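Local coordinates for conserved membrane protein (Chlamydia abortus, PDB 6GZU) that probably acts as a secreted CE-clan effector with deubiquitinating and acetyltransferase activities, of a kind linked to Golgi fragmentation, at residues I51-L61 / S168-Y177; I139-F150 / F211-D220. One frame throughout, in Å; residues are numbered along the deposited sequence.

Contact 1. Residues I51-L61 / S168-Y177; sequences IERAVLKDLHL and SIATRLGNVY. With ZN (zinc ion), chain C.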
loop_
_atom_site.group_PDB
_atom_site.type_symbol
_atom_site.label_atom_id
_atom_site.label_comp_id
_atom_site.label_asym_id
_atom_site.label_seq_id
_atom_site.Cartn_x
_atom_site.Cartn_y
_atom_site.Cartn_z
ATOM N N ILE A 51 -3.495 -7.131 6.153
ATOM C CA ILE A 51 -2.294 -6.683 5.420
ATOM C C ILE A 51 -1.151 -7.722 5.474
ATOM O O ILE A 51 -0.510 -7.936 4.467
ATOM C CB ILE A 51 -1.835 -5.259 5.907
ATOM C CG1 ILE A 51 -0.605 -4.763 5.165
ATOM C CG2 ILE A 51 -1.553 -5.250 7.410
ATOM C CD1 ILE A 51 -0.770 -4.584 3.650
ATOM N N GLU A 52 -0.926 -8.398 6.603
ATOM C CA GLU A 52 0.201 -9.324 6.645
ATOM C C GLU A 52 -0.035 -10.476 5.648
ATOM O O GLU A 52 0.884 -10.873 4.898
ATOM C CB GLU A 52 0.433 -9.864 8.052
ATOM C CG GLU A 52 1.502 -10.959 8.079
ATOM C CD GLU A 52 1.720 -11.473 9.463
ATOM O OE1 GLU A 52 0.765 -11.533 10.288
ATOM O OE2 GLU A 52 2.864 -11.840 9.767
ATOM N N ARG A 53 -1.244 -11.045 5.671
ATOM C CA ARG A 53 -1.573 -12.155 4.743
ATOM C C ARG A 53 -1.426 -11.690 3.292
ATOM O O ARG A 53 -0.897 -12.433 2.439
ATOM C CB ARG A 53 -2.981 -12.710 5.035
ATOM C CG ARG A 53 -3.476 -13.830 4.138
ATOM C CD ARG A 53 -2.719 -15.104 4.333
ATOM N NE ARG A 53 -2.828 -15.610 5.705
ATOM C CZ ARG A 53 -3.783 -16.434 6.152
ATOM N NH1 ARG A 53 -4.760 -16.862 5.339
ATOM N NH2 ARG A 53 -3.758 -16.829 7.428
ATOM N N ALA A 54 -1.839 -10.461 2.979
ATOM C CA ALA A 54 -1.716 -9.952 1.619
ATOM C C ALA A 54 -0.262 -9.846 1.168
ATOM O O ALA A 54 0.122 -10.276 0.046
ATOM C CB ALA A 54 -2.438 -8.596 1.467
ATOM N N VAL A 55 0.579 -9.299 2.033
ATOM C CA VAL A 55 1.999 -9.196 1.737
ATOM C C VAL A 55 2.626 -10.568 1.546
ATOM O O VAL A 55 3.376 -10.788 0.570
ATOM C CB VAL A 55 2.709 -8.443 2.900
ATOM C CG1 VAL A 55 4.226 -8.549 2.751
ATOM C CG2 VAL A 55 2.268 -6.970 2.955
ATOM N N LEU A 56 2.377 -11.488 2.475
ATOM C CA LEU A 56 2.950 -12.827 2.342
ATOM C C LEU A 56 2.497 -13.521 1.075
ATOM O O LEU A 56 3.321 -14.120 0.367
ATOM C CB LEU A 56 2.616 -13.697 3.549
ATOM C CG LEU A 56 3.178 -13.188 4.867
ATOM C CD1 LEU A 56 2.622 -13.970 6.089
ATOM C CD2 LEU A 56 4.699 -13.326 4.826
ATOM N N LYS A 57 1.222 -13.402 0.718
ATOM C CA LYS A 57 0.761 -14.036 -0.535
ATOM C C LYS A 57 1.423 -13.367 -1.739
ATOM O O LYS A 57 1.830 -14.047 -2.691
ATOM C CB LYS A 57 -0.767 -13.976 -0.684
ATOM C CG LYS A 57 -1.521 -14.964 0.239
ATOM C CD LYS A 57 -3.039 -14.738 0.185
ATOM C CE LYS A 57 -3.581 -15.023 -1.226
ATOM N NZ LYS A 57 -3.239 -16.413 -1.697
ATOM N N ASP A 58 1.575 -12.041 -1.719
ATOM C CA ASP A 58 2.159 -11.381 -2.906
ATOM C C ASP A 58 3.639 -11.707 -3.096
ATOM O O ASP A 58 4.137 -11.695 -4.215
ATOM C CB ASP A 58 1.936 -9.858 -2.844
ATOM C CG ASP A 58 0.520 -9.484 -3.097
ATOM O OD1 ASP A 58 -0.146 -10.227 -3.841
ATOM O OD2 ASP A 58 0.063 -8.451 -2.612
ATOM N N LEU A 59 4.327 -12.077 -2.008
ATOM C CA LEU A 59 5.724 -12.527 -2.095
ATOM C C LEU A 59 5.833 -14.037 -2.220
ATOM O O LEU A 59 6.941 -14.600 -2.108
ATOM C CB LEU A 59 6.493 -12.076 -0.840
ATOM C CG LEU A 59 6.571 -10.539 -0.792
ATOM C CD1 LEU A 59 7.095 -10.094 0.607
ATOM C CD2 LEU A 59 7.484 -10.112 -1.887
ATOM N N HIS A 60 4.709 -14.706 -2.474
ATOM C CA HIS A 60 4.663 -16.185 -2.599
ATOM C C HIS A 60 5.190 -16.937 -1.394
ATOM O O HIS A 60 5.801 -18.015 -1.538
ATOM C CB HIS A 60 5.349 -16.621 -3.901
ATOM C CG HIS A 60 4.895 -15.810 -5.081
ATOM N ND1 HIS A 60 5.613 -14.741 -5.581
ATOM C CD2 HIS A 60 3.755 -15.855 -5.803
ATOM C CE1 HIS A 60 4.971 -14.212 -6.613
ATOM N NE2 HIS A 60 3.840 -14.872 -6.773
ATOM N N LEU A 61 4.948 -16.364 -0.218
ATOM C CA LEU A 61 5.334 -16.935 1.048
ATOM C C LEU A 61 4.165 -17.506 1.820
ATOM O O LEU A 61 4.296 -17.807 3.004
ATOM C CB LEU A 61 6.028 -15.876 1.890
ATOM C CG LEU A 61 7.405 -15.480 1.339
ATOM C CD1 LEU A 61 7.885 -14.234 2.033
ATOM C CD2 LEU A 61 8.385 -16.589 1.515
ATOM N N SER A 168 5.039 -7.896 12.623
ATOM C CA SER A 168 5.016 -9.284 12.221
ATOM C C SER A 168 5.496 -9.402 10.761
ATOM O O SER A 168 6.302 -10.295 10.428
ATOM C CB SER A 168 3.623 -9.843 12.419
ATOM O OG SER A 168 3.617 -11.230 12.264
ATOM N N ILE A 169 5.056 -8.515 9.876
ATOM C CA ILE A 169 5.587 -8.499 8.522
ATOM C C ILE A 169 7.096 -8.317 8.580
ATOM O O ILE A 169 7.840 -9.026 7.877
ATOM C CB ILE A 169 4.941 -7.331 7.724
ATOM C CG1 ILE A 169 3.461 -7.642 7.485
ATOM C CG2 ILE A 169 5.701 -7.081 6.396
ATOM C CD1 ILE A 169 2.652 -6.387 7.039
ATOM N N ALA A 170 7.577 -7.338 9.355
ATOM C CA ALA A 170 9.029 -7.059 9.357
ATOM C C ALA A 170 9.802 -8.282 9.797
ATOM O O ALA A 170 10.895 -8.581 9.243
ATOM C CB ALA A 170 9.333 -5.913 10.294
ATOM N N THR A 171 9.301 -8.982 10.831
ATOM C CA THR A 171 9.987 -10.150 11.377
ATOM C C THR A 171 9.971 -11.293 10.370
ATOM O O THR A 171 11.009 -11.937 10.122
ATOM C CB THR A 171 9.327 -10.558 12.672
ATOM O OG1 THR A 171 9.540 -9.491 13.612
ATOM C CG2 THR A 171 9.977 -11.876 13.242
ATOM N N ARG A 172 8.806 -11.588 9.781
ATOM C CA ARG A 172 8.734 -12.680 8.817
ATOM C C ARG A 172 9.560 -12.456 7.561
ATOM O O ARG A 172 10.190 -13.408 7.051
ATOM C CB ARG A 172 7.288 -12.998 8.437
ATOM C CG ARG A 172 6.447 -13.464 9.667
ATOM C CD ARG A 172 5.138 -14.052 9.129
ATOM N NE ARG A 172 4.159 -14.265 10.182
ATOM C CZ ARG A 172 4.192 -15.319 10.963
ATOM N NH1 ARG A 172 5.133 -16.229 10.752
ATOM N NH2 ARG A 172 3.276 -15.513 11.905
ATOM N N LEU A 173 9.562 -11.232 7.036
ATOM C CA LEU A 173 10.338 -10.945 5.836
ATOM C C LEU A 173 11.830 -10.936 6.138
ATOM O O LEU A 173 12.620 -11.317 5.277
ATOM C CB LEU A 173 9.929 -9.635 5.174
ATOM C CG LEU A 173 8.456 -9.617 4.735
ATOM C CD1 LEU A 173 8.221 -8.405 3.885
ATOM C CD2 LEU A 173 8.126 -10.918 3.913
ATOM N N GLY A 174 12.229 -10.526 7.351
ATOM C CA GLY A 174 13.646 -10.605 7.721
ATOM C C GLY A 174 14.221 -12.004 7.714
ATOM O O GLY A 174 15.432 -12.224 7.512
ATOM N N ASN A 175 13.350 -12.979 7.890
ATOM C CA ASN A 175 13.795 -14.376 7.898
ATOM C C ASN A 175 14.018 -14.888 6.463
ATOM O O ASN A 175 14.616 -15.961 6.258
ATOM C CB ASN A 175 12.740 -15.260 8.565
ATOM C CG ASN A 175 12.598 -15.017 10.060
ATOM O OD1 ASN A 175 13.542 -14.607 10.739
ATOM N ND2 ASN A 175 11.407 -15.297 10.586
ATOM N N VAL A 176 13.489 -14.172 5.485
ATOM C CA VAL A 176 13.565 -14.603 4.078
ATOM C C VAL A 176 14.589 -13.807 3.290
ATOM O O VAL A 176 15.281 -14.360 2.430
ATOM C CB VAL A 176 12.153 -14.485 3.398
ATOM C CG1 VAL A 176 12.225 -14.774 1.856
ATOM C CG2 VAL A 176 11.166 -15.437 4.101
ATOM N N TYR A 177 14.649 -12.495 3.547
ATOM C CA TYR A 177 15.574 -11.574 2.880
ATOM C C TYR A 177 16.641 -11.206 3.885
ATOM O O TYR A 177 16.410 -10.319 4.716
ATOM C CB TYR A 177 14.838 -10.328 2.410
ATOM C CG TYR A 177 13.770 -10.688 1.399
ATOM C CD1 TYR A 177 14.054 -10.762 0.055
ATOM C CD2 TYR A 177 12.465 -11.011 1.825
ATOM C CE1 TYR A 177 13.077 -11.106 -0.834
ATOM C CE2 TYR A 177 11.488 -11.362 0.954
ATOM C CZ TYR A 177 11.800 -11.427 -0.392
ATOM O OH TYR A 177 10.902 -11.773 -1.375
HETATM ZN ZN ZN C . 2.722 -14.353 -8.318
HETATM O O HOH W 1 0.896 -13.514 12.189
#
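In one of its two modelled conformers, Ser168 meets Glu52 where helix 51-58 lies beside residues 168-174, the last part of helix 159-174, on one face of the central sheet of this Ulp1-like catalytic domain; the axes of 51-58 and 168-174 run 24° apart and come within 10.2 Å. Ser168 OG donates to Glu52 OE2 at 2.7 Å, on the syn side but well out of the carboxylate plane. Next along the helix, Ile169 runs antiparallel alongside the stem of Glu52, its CG1 3.8 Å from Glu52 CB, while its CD1 tip touches Ile51 and Val55. Arg172 returns to the same carboxylate oxygen: its NE, with OE2 in the guanidinium plane, forms a salt bridge of 2.8 Å to Glu52 OE2 from the opposite face to Ser168. Two donors, one of them only in this conformer, thus grip one oxygen, while a water spans Glu52 OE1 and Arg172 NH2, so the carboxylate is held at both ends. The aliphatic CD of Arg172 crosses Leu56 CD1 and closes the polar edge over the apolar seam. Leu173 fills the middle of that seam: with CG anti to its carbonyl carbon (chi1 -60°), it puts CD2 3.6 Å from Leu59 CD1 and 3.8 Å from Leu61 CD1, and its CD1 near Val55 CG1. Val55 also touches Val140 of the sheet. Val176 CG2 then packs against both methyls of Leu61, and Tyr177 brings its OH to 3.8 Å from Leu59 CD2. Leu59 and Leu61 are set in place by a Schellman motif, in which His60, at positive phi, ends helix 51-58. The same residue carries its imidazole to the zinc site completed by Cys78, His80 and Cys95, with His60 NE2 2.0 Å from the zinc ion.

Contact 2. Residues I139-F150 / F211-D220; sequences IVNLDRREVVFF and FLDKYLDNPD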
loop_
_atom_site.group_PDB
_atom_site.type_symbol
_atom_site.label_atom_id
_atom_site.label_comp_id
_atom_site.label_asym_id
_atom_site.label_seq_id
_atom_site.Cartn_x
_atom_site.Cartn_y
_atom_site.Cartn_z
ATOM N N ILE A 139 4.267 0.290 2.884
ATOM C CA ILE A 139 5.197 -0.016 1.815
ATOM C C ILE A 139 6.200 -1.066 2.318
ATOM O O ILE A 139 6.830 -0.892 3.379
ATOM C CB ILE A 139 6.013 1.240 1.406
ATOM C CG1 ILE A 139 5.096 2.392 0.984
ATOM C CG2 ILE A 139 7.038 0.845 0.268
ATOM C CD1 ILE A 139 5.826 3.722 0.828
ATOM N N VAL A 140 6.402 -2.134 1.554
ATOM C CA VAL A 140 7.475 -3.099 1.811
ATOM C C VAL A 140 8.530 -2.835 0.760
ATOM O O VAL A 140 8.256 -2.899 -0.451
ATOM C CB VAL A 140 6.956 -4.550 1.745
ATOM C CG1 VAL A 140 8.126 -5.547 1.793
ATOM C CG2 VAL A 140 5.968 -4.786 2.888
ATOM N N ASN A 141 9.745 -2.520 1.211
ATOM C CA ASN A 141 10.864 -2.255 0.307
ATOM C C ASN A 141 11.897 -3.339 0.541
ATOM O O ASN A 141 12.560 -3.377 1.599
ATOM C CB ASN A 141 11.441 -0.844 0.527
ATOM C CG ASN A 141 12.498 -0.463 -0.475
ATOM O OD1 ASN A 141 13.329 -1.288 -0.871
ATOM N ND2 ASN A 141 12.508 0.801 -0.884
ATOM N N LEU A 142 12.007 -4.270 -0.405
ATOM C CA LEU A 142 12.902 -5.404 -0.200
ATOM C C LEU A 142 14.381 -4.992 -0.264
ATOM O O LEU A 142 15.246 -5.614 0.391
ATOM C CB LEU A 142 12.631 -6.504 -1.257
ATOM C CG LEU A 142 11.212 -7.127 -1.304
ATOM C CD1 LEU A 142 11.130 -8.130 -2.441
ATOM C CD2 LEU A 142 10.879 -7.809 0.036
ATOM N N ASP A 143 14.687 -3.968 -1.060
ATOM C CA ASP A 143 16.076 -3.537 -1.230
ATOM C C ASP A 143 16.587 -2.872 0.039
ATOM O O ASP A 143 17.734 -3.090 0.447
ATOM C CB ASP A 143 16.211 -2.563 -2.418
ATOM C CG ASP A 143 16.170 -3.262 -3.768
ATOM O OD1 ASP A 143 16.799 -4.347 -3.940
ATOM O OD2 ASP A 143 15.521 -2.713 -4.673
ATOM N N ARG A 144 15.711 -2.111 0.692
ATOM C CA ARG A 144 16.094 -1.357 1.889
ATOM C C ARG A 144 15.769 -2.106 3.179
ATOM O O ARG A 144 16.151 -1.652 4.277
ATOM C CB ARG A 144 15.446 0.046 1.895
ATOM C CG ARG A 144 16.107 0.976 0.880
ATOM C CD ARG A 144 15.331 2.236 0.684
ATOM N NE ARG A 144 15.292 3.058 1.883
ATOM C CZ ARG A 144 16.148 4.046 2.166
ATOM N NH1 ARG A 144 17.173 4.311 1.373
ATOM N NH2 ARG A 144 15.970 4.775 3.259
ATOM N N ARG A 145 15.123 -3.266 3.051
ATOM C CA ARG A 145 14.713 -4.105 4.211
ATOM C C ARG A 145 13.942 -3.238 5.206
ATOM O O ARG A 145 14.286 -3.141 6.422
ATOM C CB ARG A 145 15.890 -4.805 4.883
ATOM C CG ARG A 145 16.616 -5.701 3.912
ATOM C CD ARG A 145 17.719 -6.495 4.672
ATOM N NE ARG A 145 17.226 -7.668 5.362
ATOM C CZ ARG A 145 17.078 -7.774 6.672
ATOM N NH1 ARG A 145 17.219 -6.714 7.475
ATOM N NH2 ARG A 145 16.701 -8.954 7.185
ATOM N N GLU A 146 12.883 -2.607 4.700
ATOM C CA GLU A 146 12.085 -1.744 5.553
ATOM C C GLU A 146 10.617 -1.930 5.269
ATOM O O GLU A 146 10.204 -2.232 4.128
ATOM C CB GLU A 146 12.494 -0.265 5.380
ATOM C CG GLU A 146 12.209 0.329 4.013
ATOM C CD GLU A 146 12.811 1.738 3.782
ATOM O OE1 GLU A 146 13.781 2.100 4.474
ATOM O OE2 GLU A 146 12.295 2.532 2.935
ATOM N N VAL A 147 9.834 -1.690 6.313
ATOM C CA VAL A 147 8.375 -1.580 6.225
ATOM C C VAL A 147 8.032 -0.168 6.630
ATOM O O VAL A 147 8.268 0.237 7.774
ATOM C CB VAL A 147 7.674 -2.635 7.154
ATOM C CG1 VAL A 147 6.129 -2.524 7.051
ATOM C CG2 VAL A 147 8.154 -4.061 6.857
ATOM N N VAL A 148 7.550 0.610 5.657
ATOM C CA VAL A 148 7.192 1.994 5.899
ATOM C C VAL A 148 5.680 2.147 6.035
ATOM O O VAL A 148 4.923 1.662 5.195
ATOM C CB VAL A 148 7.699 2.887 4.719
ATOM C CG1 VAL A 148 7.241 4.365 4.894
ATOM C CG2 VAL A 148 9.232 2.775 4.667
ATOM N N PHE A 149 5.251 2.807 7.098
ATOM C CA PHE A 149 3.835 3.060 7.301
ATOM C C PHE A 149 3.569 4.562 7.237
ATOM O O PHE A 149 4.168 5.362 8.003
ATOM C CB PHE A 149 3.426 2.545 8.696
ATOM C CG PHE A 149 2.018 2.892 9.076
ATOM C CD1 PHE A 149 0.946 2.370 8.368
ATOM C CD2 PHE A 149 1.769 3.734 10.132
ATOM C CE1 PHE A 149 -0.359 2.671 8.731
ATOM C CE2 PHE A 149 0.478 4.025 10.496
ATOM C CZ PHE A 149 -0.575 3.518 9.796
ATOM N N PHE A 150 2.686 4.946 6.320
ATOM C CA PHE A 150 2.290 6.346 6.171
ATOM C C PHE A 150 0.846 6.578 6.535
ATOM O O PHE A 150 -0.042 5.953 5.984
ATOM C CB PHE A 150 2.521 6.798 4.712
ATOM C CG PHE A 150 2.060 8.199 4.436
ATOM C CD1 PHE A 150 0.725 8.449 4.116
ATOM C CD2 PHE A 150 2.940 9.280 4.516
ATOM C CE1 PHE A 150 0.289 9.752 3.896
ATOM C CE2 PHE A 150 2.484 10.593 4.287
ATOM C CZ PHE A 150 1.181 10.805 3.960
ATOM N N PHE A 211 2.632 10.928 -1.153
ATOM C CA PHE A 211 3.781 10.376 -0.446
ATOM C C PHE A 211 4.471 9.293 -1.271
ATOM O O PHE A 211 5.716 9.286 -1.382
ATOM C CB PHE A 211 3.403 9.849 0.939
ATOM C CG PHE A 211 4.554 9.203 1.640
ATOM C CD1 PHE A 211 5.588 9.995 2.154
ATOM C CD2 PHE A 211 4.643 7.822 1.682
ATOM C CE1 PHE A 211 6.711 9.430 2.754
ATOM C CE2 PHE A 211 5.741 7.211 2.301
ATOM C CZ PHE A 211 6.775 8.031 2.848
ATOM N N LEU A 212 3.694 8.355 -1.786
ATOM C CA LEU A 212 4.328 7.253 -2.517
ATOM C C LEU A 212 5.061 7.809 -3.745
ATOM O O LEU A 212 6.154 7.367 -4.088
ATOM C CB LEU A 212 3.303 6.216 -2.961
ATOM C CG LEU A 212 3.926 5.015 -3.703
ATOM C CD1 LEU A 212 4.879 4.240 -2.778
ATOM C CD2 LEU A 212 2.805 4.126 -4.157
ATOM N N ASP A 213 4.438 8.760 -4.437
ATOM C CA ASP A 213 5.038 9.454 -5.574
ATOM C C ASP A 213 6.450 9.949 -5.232
ATOM O O ASP A 213 7.424 9.660 -5.928
ATOM C CB ASP A 213 4.131 10.621 -5.930
ATOM C CG ASP A 213 4.232 11.008 -7.347
ATOM O OD1 ASP A 213 5.341 11.364 -7.789
ATOM O OD2 ASP A 213 3.192 10.984 -8.031
ATOM N N LYS A 214 6.566 10.662 -4.121
ATOM C CA LYS A 214 7.844 11.203 -3.719
ATOM C C LYS A 214 8.790 10.159 -3.163
ATOM O O LYS A 214 9.989 10.237 -3.396
ATOM C CB LYS A 214 7.590 12.275 -2.667
ATOM C CG LYS A 214 6.610 13.338 -3.112
ATOM C CD LYS A 214 7.320 14.546 -3.550
ATOM C CE LYS A 214 6.297 15.600 -3.918
ATOM N NZ LYS A 214 6.807 16.629 -4.845
ATOM N N TYR A 215 8.254 9.204 -2.412
ATOM C CA TYR A 215 9.060 8.111 -1.841
ATOM C C TYR A 215 9.777 7.347 -2.929
ATOM O O TYR A 215 10.931 6.932 -2.732
ATOM C CB TYR A 215 8.177 7.158 -1.009
ATOM C CG TYR A 215 8.857 5.914 -0.509
ATOM C CD1 TYR A 215 8.898 4.772 -1.291
ATOM C CD2 TYR A 215 9.436 5.863 0.763
ATOM C CE1 TYR A 215 9.523 3.619 -0.840
ATOM C CE2 TYR A 215 10.079 4.720 1.200
ATOM C CZ TYR A 215 10.125 3.603 0.391
ATOM O OH TYR A 215 10.729 2.433 0.809
ATOM N N LEU A 216 9.097 7.103 -4.050
ATOM C CA LEU A 216 9.697 6.284 -5.105
ATOM C C LEU A 216 10.867 7.010 -5.800
ATOM O O LEU A 216 11.742 6.367 -6.410
ATOM C CB LEU A 216 8.622 5.844 -6.140
ATOM C CG LEU A 216 7.630 4.792 -5.583
ATOM C CD1 LEU A 216 6.483 4.587 -6.557
ATOM C CD2 LEU A 216 8.335 3.430 -5.314
ATOM N N ASP A 217 10.879 8.346 -5.735
ATOM C CA ASP A 217 12.040 9.110 -6.211
ATOM C C ASP A 217 13.128 9.289 -5.151
ATOM O O ASP A 217 14.296 9.452 -5.475
ATOM C CB ASP A 217 11.613 10.474 -6.760
ATOM C CG ASP A 217 10.904 10.354 -8.115
ATOM O OD1 ASP A 217 11.189 9.403 -8.871
ATOM O OD2 ASP A 217 10.059 11.198 -8.414
ATOM N N ASN A 218 12.727 9.234 -3.894
ATOM C CA ASN A 218 13.655 9.404 -2.766
ATOM C C ASN A 218 13.087 8.716 -1.535
ATOM O O ASN A 218 12.198 9.240 -0.892
ATOM C CB ASN A 218 13.843 10.898 -2.468
ATOM C CG ASN A 218 14.631 11.147 -1.194
ATOM O OD1 ASN A 218 15.280 10.243 -0.634
ATOM N ND2 ASN A 218 14.569 12.393 -0.719
ATOM N N PRO A 219 13.562 7.513 -1.212
ATOM C CA PRO A 219 12.924 6.782 -0.101
ATOM C C PRO A 219 13.154 7.397 1.259
ATOM O O PRO A 219 12.502 6.978 2.213
ATOM C CB PRO A 219 13.575 5.401 -0.144
ATOM C CG PRO A 219 14.856 5.649 -0.885
ATOM C CD PRO A 219 14.562 6.703 -1.909
ATOM N N ASP A 220 14.040 8.378 1.353
ATOM C CA ASP A 220 14.160 9.170 2.599
ATOM C C ASP A 220 13.210 10.360 2.688
ATOM O O ASP A 220 13.275 11.141 3.641
ATOM C CB ASP A 220 15.591 9.637 2.814
ATOM C CG ASP A 220 16.530 8.484 3.029
ATOM O OD1 ASP A 220 16.240 7.643 3.905
ATOM O OD2 ASP A 220 17.521 8.390 2.280
HETATM O O HOH W 2 13.012 5.077 3.935
HETATM O O HOH W 3 18.752 6.251 2.503
#
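Phe150 lies over Phe211 in an offset stack, the ring centroids 4.6 Å apart and the planes only 16° from parallel, where helix 204-217 packs on the hairpin of strands 134-141 and 146-150. This is the tight end of a helix-on-sheet contact inside the Ulp1-like catalytic domain. Phe150 CD2 sits over the Phe211 face, 3.3 Å from Phe211 CG, and Phe211 CB in turn covers the Phe150 ring. Ile139 continues the buried layer: its CD1 stands over the centre of the Tyr215 ring, 3.9 Å from the centroid, and also touches Phe211 CE2 and Leu212 CD1. Pro219 CA covers the other face of Tyr215, so that ring is held between strand and loop. Tyr215 CG lies anti to the backbone N (chi1 173°), which sends the phenol across toward the hairpin. There Tyr215 OH gives a hydrogen bond of 2.6 Å to the anti lone pair of Glu146 OE2 and accepts one from Asn141 ND2 at 2.9 Å, in the amide plane. Asn141 OD1 also takes the backbone N of Arg144, an Asx motif within a turn that carries a G1 beta bulge. Beyond the phenol the contact changes character, becoming partly exposed and watery. Arg144 lays one guanidinium face over Pro219 CG, pairs through NE with Glu146 OE1 at 3.1 Å, and reaches Asp220 OD1 through NH2 at 3.0 Å. The guanidinium and Asp220 carboxylate planes are 73° apart. One water links Arg144 NH2, Glu146 OE2 and Pro219 O; a second joins Arg144 NH1 to Asp220 OD2. Glu146 OE1 has a further salt bridge to Lys190. With Arg144 and Lys190 beside it, the buried Glu146 carboxylate is probably kept ionised, which would strengthen its bond to the tyrosine hydroxyl.

How the contacts relate
The two contacts lie on opposite faces of the central mixed sheet, their centres about 16 Å apart. Contact 1 joins two helices on one side; contact 2 sets helix 204-217 against the other. Strand 134-141 serves both, since Val140 and Ile139 point to different faces, and Leu173 CD1 packs 3.5 Å from Val140 CG1. Along the chain the segments alternate: 51-61, 139-150, 168-177, 211-220, with strand 146-150 leading into helix 159-174. The hairpin turn also meets contact 1 directly, Arg145 NH2 lying 2.8 Å from Tyr177 O, a probable hydrogen bond. The sheet is thus covered on both faces, and contact 1 connects this layered core to the zinc site.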